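Local coordinates for putative pachytene checkpoint protein 2 (PDB 4XGU), which probably works as an AAA+ ATPase that remodels other proteins and plays a key role in chromosome recombination during meiosis, at residues T25-K28 with R29-E32; K231-D234 with Q235-E238; R288-D291 with N292-I295. All blocks are in the same frame, centred on the assembly; numbering follows the deposited sequence.

Interaction 1: T25-K28 with R29-E32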
# COMPACT_ATOMS: atom_id res chain seq x y z
N THR B 25 -54.24 -36.69 -12.87
CA THR B 25 -55.64 -36.40 -13.16
C THR B 25 -55.88 -34.92 -13.44
O THR B 25 -56.96 -34.54 -13.90
CB THR B 25 -56.56 -36.82 -12.00
OG1 THR B 25 -56.23 -36.06 -10.83
CG2 THR B 25 -56.38 -38.30 -11.69
N VAL B 26 -54.89 -34.09 -13.16
CA VAL B 26 -55.01 -32.65 -13.32
C VAL B 26 -55.34 -32.27 -14.76
O VAL B 26 -56.28 -31.50 -15.01
CB VAL B 26 -53.73 -31.92 -12.89
CG1 VAL B 26 -53.80 -30.45 -13.28
CG2 VAL B 26 -53.50 -32.07 -11.40
N GLN B 27 -54.58 -32.81 -15.71
CA GLN B 27 -54.81 -32.53 -17.12
C GLN B 27 -56.17 -33.05 -17.58
O GLN B 27 -56.77 -32.50 -18.49
CB GLN B 27 -53.70 -33.15 -17.97
CG GLN B 27 -52.40 -32.36 -17.96
CD GLN B 27 -52.53 -31.01 -18.64
OE1 GLN B 27 -53.17 -30.90 -19.69
NE2 GLN B 27 -51.93 -29.99 -18.05
N LYS B 28 -56.64 -34.10 -16.92
CA LYS B 28 -57.93 -34.70 -17.24
C LYS B 28 -59.08 -33.83 -16.75
O LYS B 28 -60.10 -33.70 -17.43
CB LYS B 28 -58.02 -36.10 -16.63
CG LYS B 28 -59.23 -36.90 -17.07
CD LYS B 28 -59.13 -38.33 -16.55
CE LYS B 28 -60.32 -39.18 -16.99
NZ LYS B 28 -61.17 -39.59 -15.83
N ARG B 29 -58.91 -33.23 -15.57
CA ARG B 29 -59.94 -32.36 -14.99
C ARG B 29 -59.61 -30.89 -15.18
O ARG B 29 -60.09 -30.04 -14.43
CB ARG B 29 -60.11 -32.66 -13.50
CG ARG B 29 -60.49 -34.09 -13.18
CD ARG B 29 -61.51 -34.15 -12.06
NE ARG B 29 -60.99 -33.67 -10.78
CZ ARG B 29 -61.75 -33.43 -9.71
NH1 ARG B 29 -63.06 -33.63 -9.78
NH2 ARG B 29 -61.21 -33.01 -8.59
N PHE B 30 -58.80 -30.59 -16.18
CA PHE B 30 -58.32 -29.23 -16.41
C PHE B 30 -59.45 -28.24 -16.68
O PHE B 30 -59.32 -27.05 -16.40
CB PHE B 30 -57.33 -29.22 -17.57
CG PHE B 30 -56.52 -27.96 -17.67
CD1 PHE B 30 -55.31 -27.85 -17.00
CD2 PHE B 30 -56.96 -26.89 -18.43
CE1 PHE B 30 -54.55 -26.70 -17.08
CE2 PHE B 30 -56.21 -25.74 -18.52
CZ PHE B 30 -55.00 -25.64 -17.84
N SER B 31 -60.55 -28.74 -17.23
CA SER B 31 -61.70 -27.90 -17.56
C SER B 31 -62.32 -27.30 -16.31
O SER B 31 -62.73 -26.14 -16.29
CB SER B 31 -62.75 -28.70 -18.34
OG SER B 31 -62.19 -29.28 -19.51
N GLU B 32 -62.38 -28.11 -15.25
CA GLU B 32 -62.97 -27.69 -13.99
C GLU B 32 -62.13 -26.61 -13.31
O GLU B 32 -62.66 -25.75 -12.60
CB GLU B 32 -63.13 -28.89 -13.06
CG GLU B 32 -63.80 -30.09 -13.72
CD GLU B 32 -63.93 -31.27 -12.78
OE1 GLU B 32 -63.99 -31.06 -11.55
OE2 GLU B 32 -63.98 -32.42 -13.28
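Thr25 O accepts the backbone N-H of Arg29 at 2.9 Å, the N to O distance, with an N-H...O angle of 148°. The donor lies nearly in line with the carbonyl bond. The bond spans four residues and closes one helix-like turn just before helix 30-41. The first carbons of the Arg29 side chain rest against the same oxygen, with CG 3.6 Å from Thr25 O. Arg29 is the N-cap residue of the helix. Within the Pch2 N-terminal domain, this turn ends the loop that follows strand 12-16 and leads into helix 30-41. Glu32 N makes a weak bond back to Arg29 O, 3.1 Å away. The side chains of the same two residues also pair: Arg29 NH1 and Glu32 OE1 are 3.3 Å apart. That oxygen lies well out of the guanidinium plane, so the pair rests on charge alone. On Phe30, CB touches Gln27 O at 3.5 Å. The Gln27 chain bends at chi2 (-67°), which brings NE2 to 4.1 Å from Phe30 CD1. The two side chains run side by side, with the amide and ring planes 28° apart. Phe30 also packs on Pro92, and Arg29 on Phe21 and Leu65.

Interaction 2: K231-D234 with Q235-E238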
# COMPACT_ATOMS: atom_id res chain seq x y z
N LYS B 231 -15.36 -25.33 -5.39
CA LYS B 231 -16.02 -26.59 -5.07
C LYS B 231 -17.53 -26.41 -4.93
O LYS B 231 -18.31 -27.26 -5.36
CB LYS B 231 -15.44 -27.17 -3.77
CG LYS B 231 -16.13 -28.43 -3.28
CD LYS B 231 -15.56 -28.88 -1.95
CE LYS B 231 -16.31 -30.09 -1.41
NZ LYS B 231 -15.77 -30.55 -0.09
N MET B 232 -17.93 -25.29 -4.33
CA MET B 232 -19.35 -25.00 -4.14
C MET B 232 -20.04 -24.76 -5.47
O MET B 232 -21.13 -25.28 -5.71
CB MET B 232 -19.52 -23.79 -3.22
CG MET B 232 -20.96 -23.44 -2.92
SD MET B 232 -21.09 -22.01 -1.83
CE MET B 232 -20.16 -20.80 -2.77
N PHE B 233 -19.41 -23.97 -6.32
CA PHE B 233 -19.98 -23.63 -7.62
C PHE B 233 -19.94 -24.83 -8.57
O PHE B 233 -20.76 -24.93 -9.48
CB PHE B 233 -19.24 -22.43 -8.22
CG PHE B 233 -19.75 -21.10 -7.73
CD1 PHE B 233 -19.48 -20.67 -6.44
CD2 PHE B 233 -20.49 -20.28 -8.55
CE1 PHE B 233 -19.95 -19.45 -5.98
CE2 PHE B 233 -20.96 -19.06 -8.10
CZ PHE B 233 -20.69 -18.64 -6.82
N ASP B 234 -18.99 -25.73 -8.35
CA ASP B 234 -18.90 -26.96 -9.14
C ASP B 234 -20.12 -27.85 -8.91
O ASP B 234 -20.56 -28.55 -9.82
CB ASP B 234 -17.62 -27.73 -8.80
CG ASP B 234 -16.43 -27.28 -9.64
OD1 ASP B 234 -16.60 -27.09 -10.86
OD2 ASP B 234 -15.33 -27.11 -9.07
N GLN B 235 -20.66 -27.81 -7.70
CA GLN B 235 -21.87 -28.55 -7.38
C GLN B 235 -23.08 -27.90 -8.03
O GLN B 235 -23.98 -28.60 -8.52
CB GLN B 235 -22.07 -28.65 -5.87
CG GLN B 235 -23.36 -29.33 -5.48
CD GLN B 235 -23.40 -29.72 -4.02
OE1 GLN B 235 -22.69 -29.15 -3.19
NE2 GLN B 235 -24.23 -30.71 -3.69
N ILE B 236 -23.12 -26.57 -8.04
CA ILE B 236 -24.17 -25.84 -8.72
C ILE B 236 -24.14 -26.18 -10.20
O ILE B 236 -25.18 -26.33 -10.85
CB ILE B 236 -24.03 -24.32 -8.57
CG1 ILE B 236 -23.64 -23.95 -7.14
CG2 ILE B 236 -25.32 -23.62 -8.98
CD1 ILE B 236 -23.54 -22.46 -6.90
N ASP B 237 -22.93 -26.31 -10.73
CA ASP B 237 -22.73 -26.62 -12.14
C ASP B 237 -23.35 -27.97 -12.49
O ASP B 237 -24.05 -28.08 -13.49
CB ASP B 237 -21.24 -26.61 -12.49
CG ASP B 237 -20.99 -26.51 -13.98
OD1 ASP B 237 -21.52 -27.35 -14.73
OD2 ASP B 237 -20.26 -25.59 -14.40
N GLU B 238 -23.09 -28.98 -11.67
CA GLU B 238 -23.67 -30.30 -11.87
C GLU B 238 -25.19 -30.24 -11.89
O GLU B 238 -25.84 -30.88 -12.72
CB GLU B 238 -23.21 -31.28 -10.79
CG GLU B 238 -21.92 -32.02 -11.12
CD GLU B 238 -21.80 -33.32 -10.35
OE1 GLU B 238 -22.72 -33.63 -9.56
OE2 GLU B 238 -20.80 -34.04 -10.55
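Phe233 and Ile236 carry the apolar part of this contact, one turn apart on helix 228-241. Their side chains lie side by side and point the same way. Ile236 CD1 sits over one face of the Phe233 ring, 4.2 Å from its centroid and 17° off the ring normal. This is a CH-pi contact, offset toward the rim of the ring. With CG1 of Ile236 beside its own backbone N (chi1 -42°), CD1 is carried back toward Phe233. On the way CG1 comes close to Met232 O, at 3.2 Å.

The backbone bonds are those of an alpha helix. Asp237 N gives a bond to Phe233 O at 2.9 Å, and Glu238 N gives one to Asp234 O at 3.2 Å. The turn before them is looser. Ile236 N bonds weakly to Met232 O at 3.3 Å, and Gln235 N is shared weakly between Lys231 O and Met232 O.

The charged side chains form a third group. Asp234 OD1 and Asp237 OD2 are 5.3 Å apart and like-charged. Arg286 forms salt bridges with both aspartates and probably offsets much of their repulsion. Asp237 has a second cationic partner in Arg290.

The helix belongs to the AAA ATPase domain. Ile236 reaches Ile287 of helix 275-288 and Leu210 of strand 206-212. With an alanine in place of Ile236, the Phe233 ring would probably lose the methyl cover on this face, and the contacts with Ile287 and Leu210 would probably be lost too. Phe233 itself touches Leu280, Gln283 and Ile287 of helix 275-288 and Ile212 of strand 206-212.

Interaction 3: R288-D291 with N292-I295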
# COMPACT_ATOMS: atom_id res chain seq x y z
N ARG B 288 -23.62 -18.46 -15.31
CA ARG B 288 -24.61 -17.67 -16.06
C ARG B 288 -24.72 -18.07 -17.53
O ARG B 288 -25.70 -17.73 -18.19
CB ARG B 288 -24.28 -16.18 -15.95
CG ARG B 288 -22.81 -15.87 -16.15
CD ARG B 288 -22.54 -14.37 -16.15
NE ARG B 288 -22.84 -13.78 -17.45
CZ ARG B 288 -22.69 -12.49 -17.74
NH1 ARG B 288 -22.26 -11.65 -16.81
NH2 ARG B 288 -22.98 -12.04 -18.95
N ARG B 289 -23.72 -18.79 -18.04
CA ARG B 289 -23.71 -19.19 -19.45
C ARG B 289 -24.82 -20.18 -19.77
O ARG B 289 -25.26 -20.28 -20.92
CB ARG B 289 -22.36 -19.78 -19.83
CG ARG B 289 -21.38 -18.75 -20.35
CD ARG B 289 -20.03 -19.36 -20.66
NE ARG B 289 -18.95 -18.45 -20.27
CZ ARG B 289 -18.59 -17.38 -20.97
NH1 ARG B 289 -19.21 -17.07 -22.11
NH2 ARG B 289 -17.61 -16.60 -20.54
N ARG B 290 -25.26 -20.93 -18.76
CA ARG B 290 -26.31 -21.91 -18.96
C ARG B 290 -27.66 -21.24 -19.18
O ARG B 290 -27.92 -20.16 -18.66
CB ARG B 290 -26.39 -22.85 -17.76
CG ARG B 290 -25.04 -23.36 -17.29
CD ARG B 290 -24.96 -24.87 -17.41
NE ARG B 290 -23.63 -25.37 -17.08
CZ ARG B 290 -23.23 -26.62 -17.28
NH1 ARG B 290 -24.06 -27.50 -17.83
NH2 ARG B 290 -22.00 -26.99 -16.95
N ASP B 291 -28.52 -21.88 -19.97
CA ASP B 291 -29.84 -21.35 -20.26
C ASP B 291 -30.80 -21.54 -19.10
O ASP B 291 -31.68 -20.71 -18.86
CB ASP B 291 -30.41 -22.00 -21.52
CG ASP B 291 -29.67 -21.58 -22.78
OD1 ASP B 291 -28.95 -20.57 -22.74
OD2 ASP B 291 -29.83 -22.26 -23.81
N ASN B 292 -30.64 -22.64 -18.37
CA ASN B 292 -31.56 -23.00 -17.30
C ASN B 292 -31.10 -22.51 -15.93
O ASN B 292 -31.40 -23.12 -14.91
CB ASN B 292 -31.76 -24.51 -17.26
CG ASN B 292 -30.50 -25.25 -16.84
OD1 ASN B 292 -29.38 -24.77 -17.05
ND2 ASN B 292 -30.67 -26.43 -16.25
N VAL B 293 -30.37 -21.40 -15.90
CA VAL B 293 -29.82 -20.88 -14.66
C VAL B 293 -30.14 -19.40 -14.50
O VAL B 293 -30.23 -18.68 -15.48
CB VAL B 293 -28.30 -21.10 -14.59
CG1 VAL B 293 -27.72 -20.47 -13.35
CG2 VAL B 293 -27.98 -22.58 -14.63
N LEU B 294 -30.33 -18.95 -13.26
CA LEU B 294 -30.58 -17.55 -12.99
C LEU B 294 -29.97 -17.15 -11.65
O LEU B 294 -30.26 -17.76 -10.62
CB LEU B 294 -32.08 -17.27 -12.99
CG LEU B 294 -32.49 -15.81 -13.04
CD1 LEU B 294 -31.89 -15.15 -14.26
CD2 LEU B 294 -34.00 -15.71 -13.07
N ILE B 295 -29.11 -16.14 -11.66
CA ILE B 295 -28.43 -15.74 -10.43
C ILE B 295 -28.89 -14.36 -9.94
O ILE B 295 -28.98 -13.41 -10.72
CB ILE B 295 -26.90 -15.75 -10.61
CG1 ILE B 295 -26.47 -14.83 -11.75
CG2 ILE B 295 -26.41 -17.15 -10.92
CD1 ILE B 295 -25.03 -15.02 -12.17
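Arg290 and Val293 make a local apolar contact round the turn that joins helix 275-288 to strand 293-299. Their side chains are set at a slant to each other. Val293 CG2 touches the root of the arginine, 3.5 Å from Arg290 CB and 4.0 Å from Arg290 CG. The polar end of Arg290 leads away and pairs with Asp237 of helix 228-241. Asn292 comes to the same root, with its OD1 3.6 Å from Arg290 CB. Its CG stands between the backbone N and the carbonyl carbon (chi1 67°), which brings OD1 to that carbon. ND2 of the same amide gives a hydrogen bond to Ala240 O at the end of helix 228-241.

The fold here is the P-loop ATPase sheet. In the chain, helix 275-288 comes between strands 245-251 and 293-299, which are parallel neighbours in the sheet, so this turn is the return leg of a beta-alpha-beta crossover. Farther along the strand, Ile295 CD1 meets Arg288 CB at 4.0 Å. That methyl reaches back to where the chain leaves helix 275-288. Ile284 and Ile287 of the helix also touch Ile295, while Val293 packs on Val247 of the adjacent strand. Asp291 OD2 is hydrogen-bonded to His163 ND1. Arg288 O is held by Arg173 NE, just ahead of strand 174-178.

In the fold
Interactions 2 and 3 lie in the AAA ATPase domain, their centres 13 Å apart. They meet through a salt bridge of Asp237 with Arg290; the modelled gap of 2.3 Å from Asp237 OD1 to Arg290 NH2 is too short to trust in detail. Ile287 of helix 275-288 packs on Ile236 and on Val293, so the two contacts share it as an apolar neighbour. Interaction 1 stands apart in the N-terminal domain, its centre 38 Å from that of interaction 2 and 32 Å from that of interaction 3. All three are away from the ADP pocket. Strand 293-299 is nonetheless a direct neighbour of strand 174-178, which leads into the predicted ATP-binding loop 179-186.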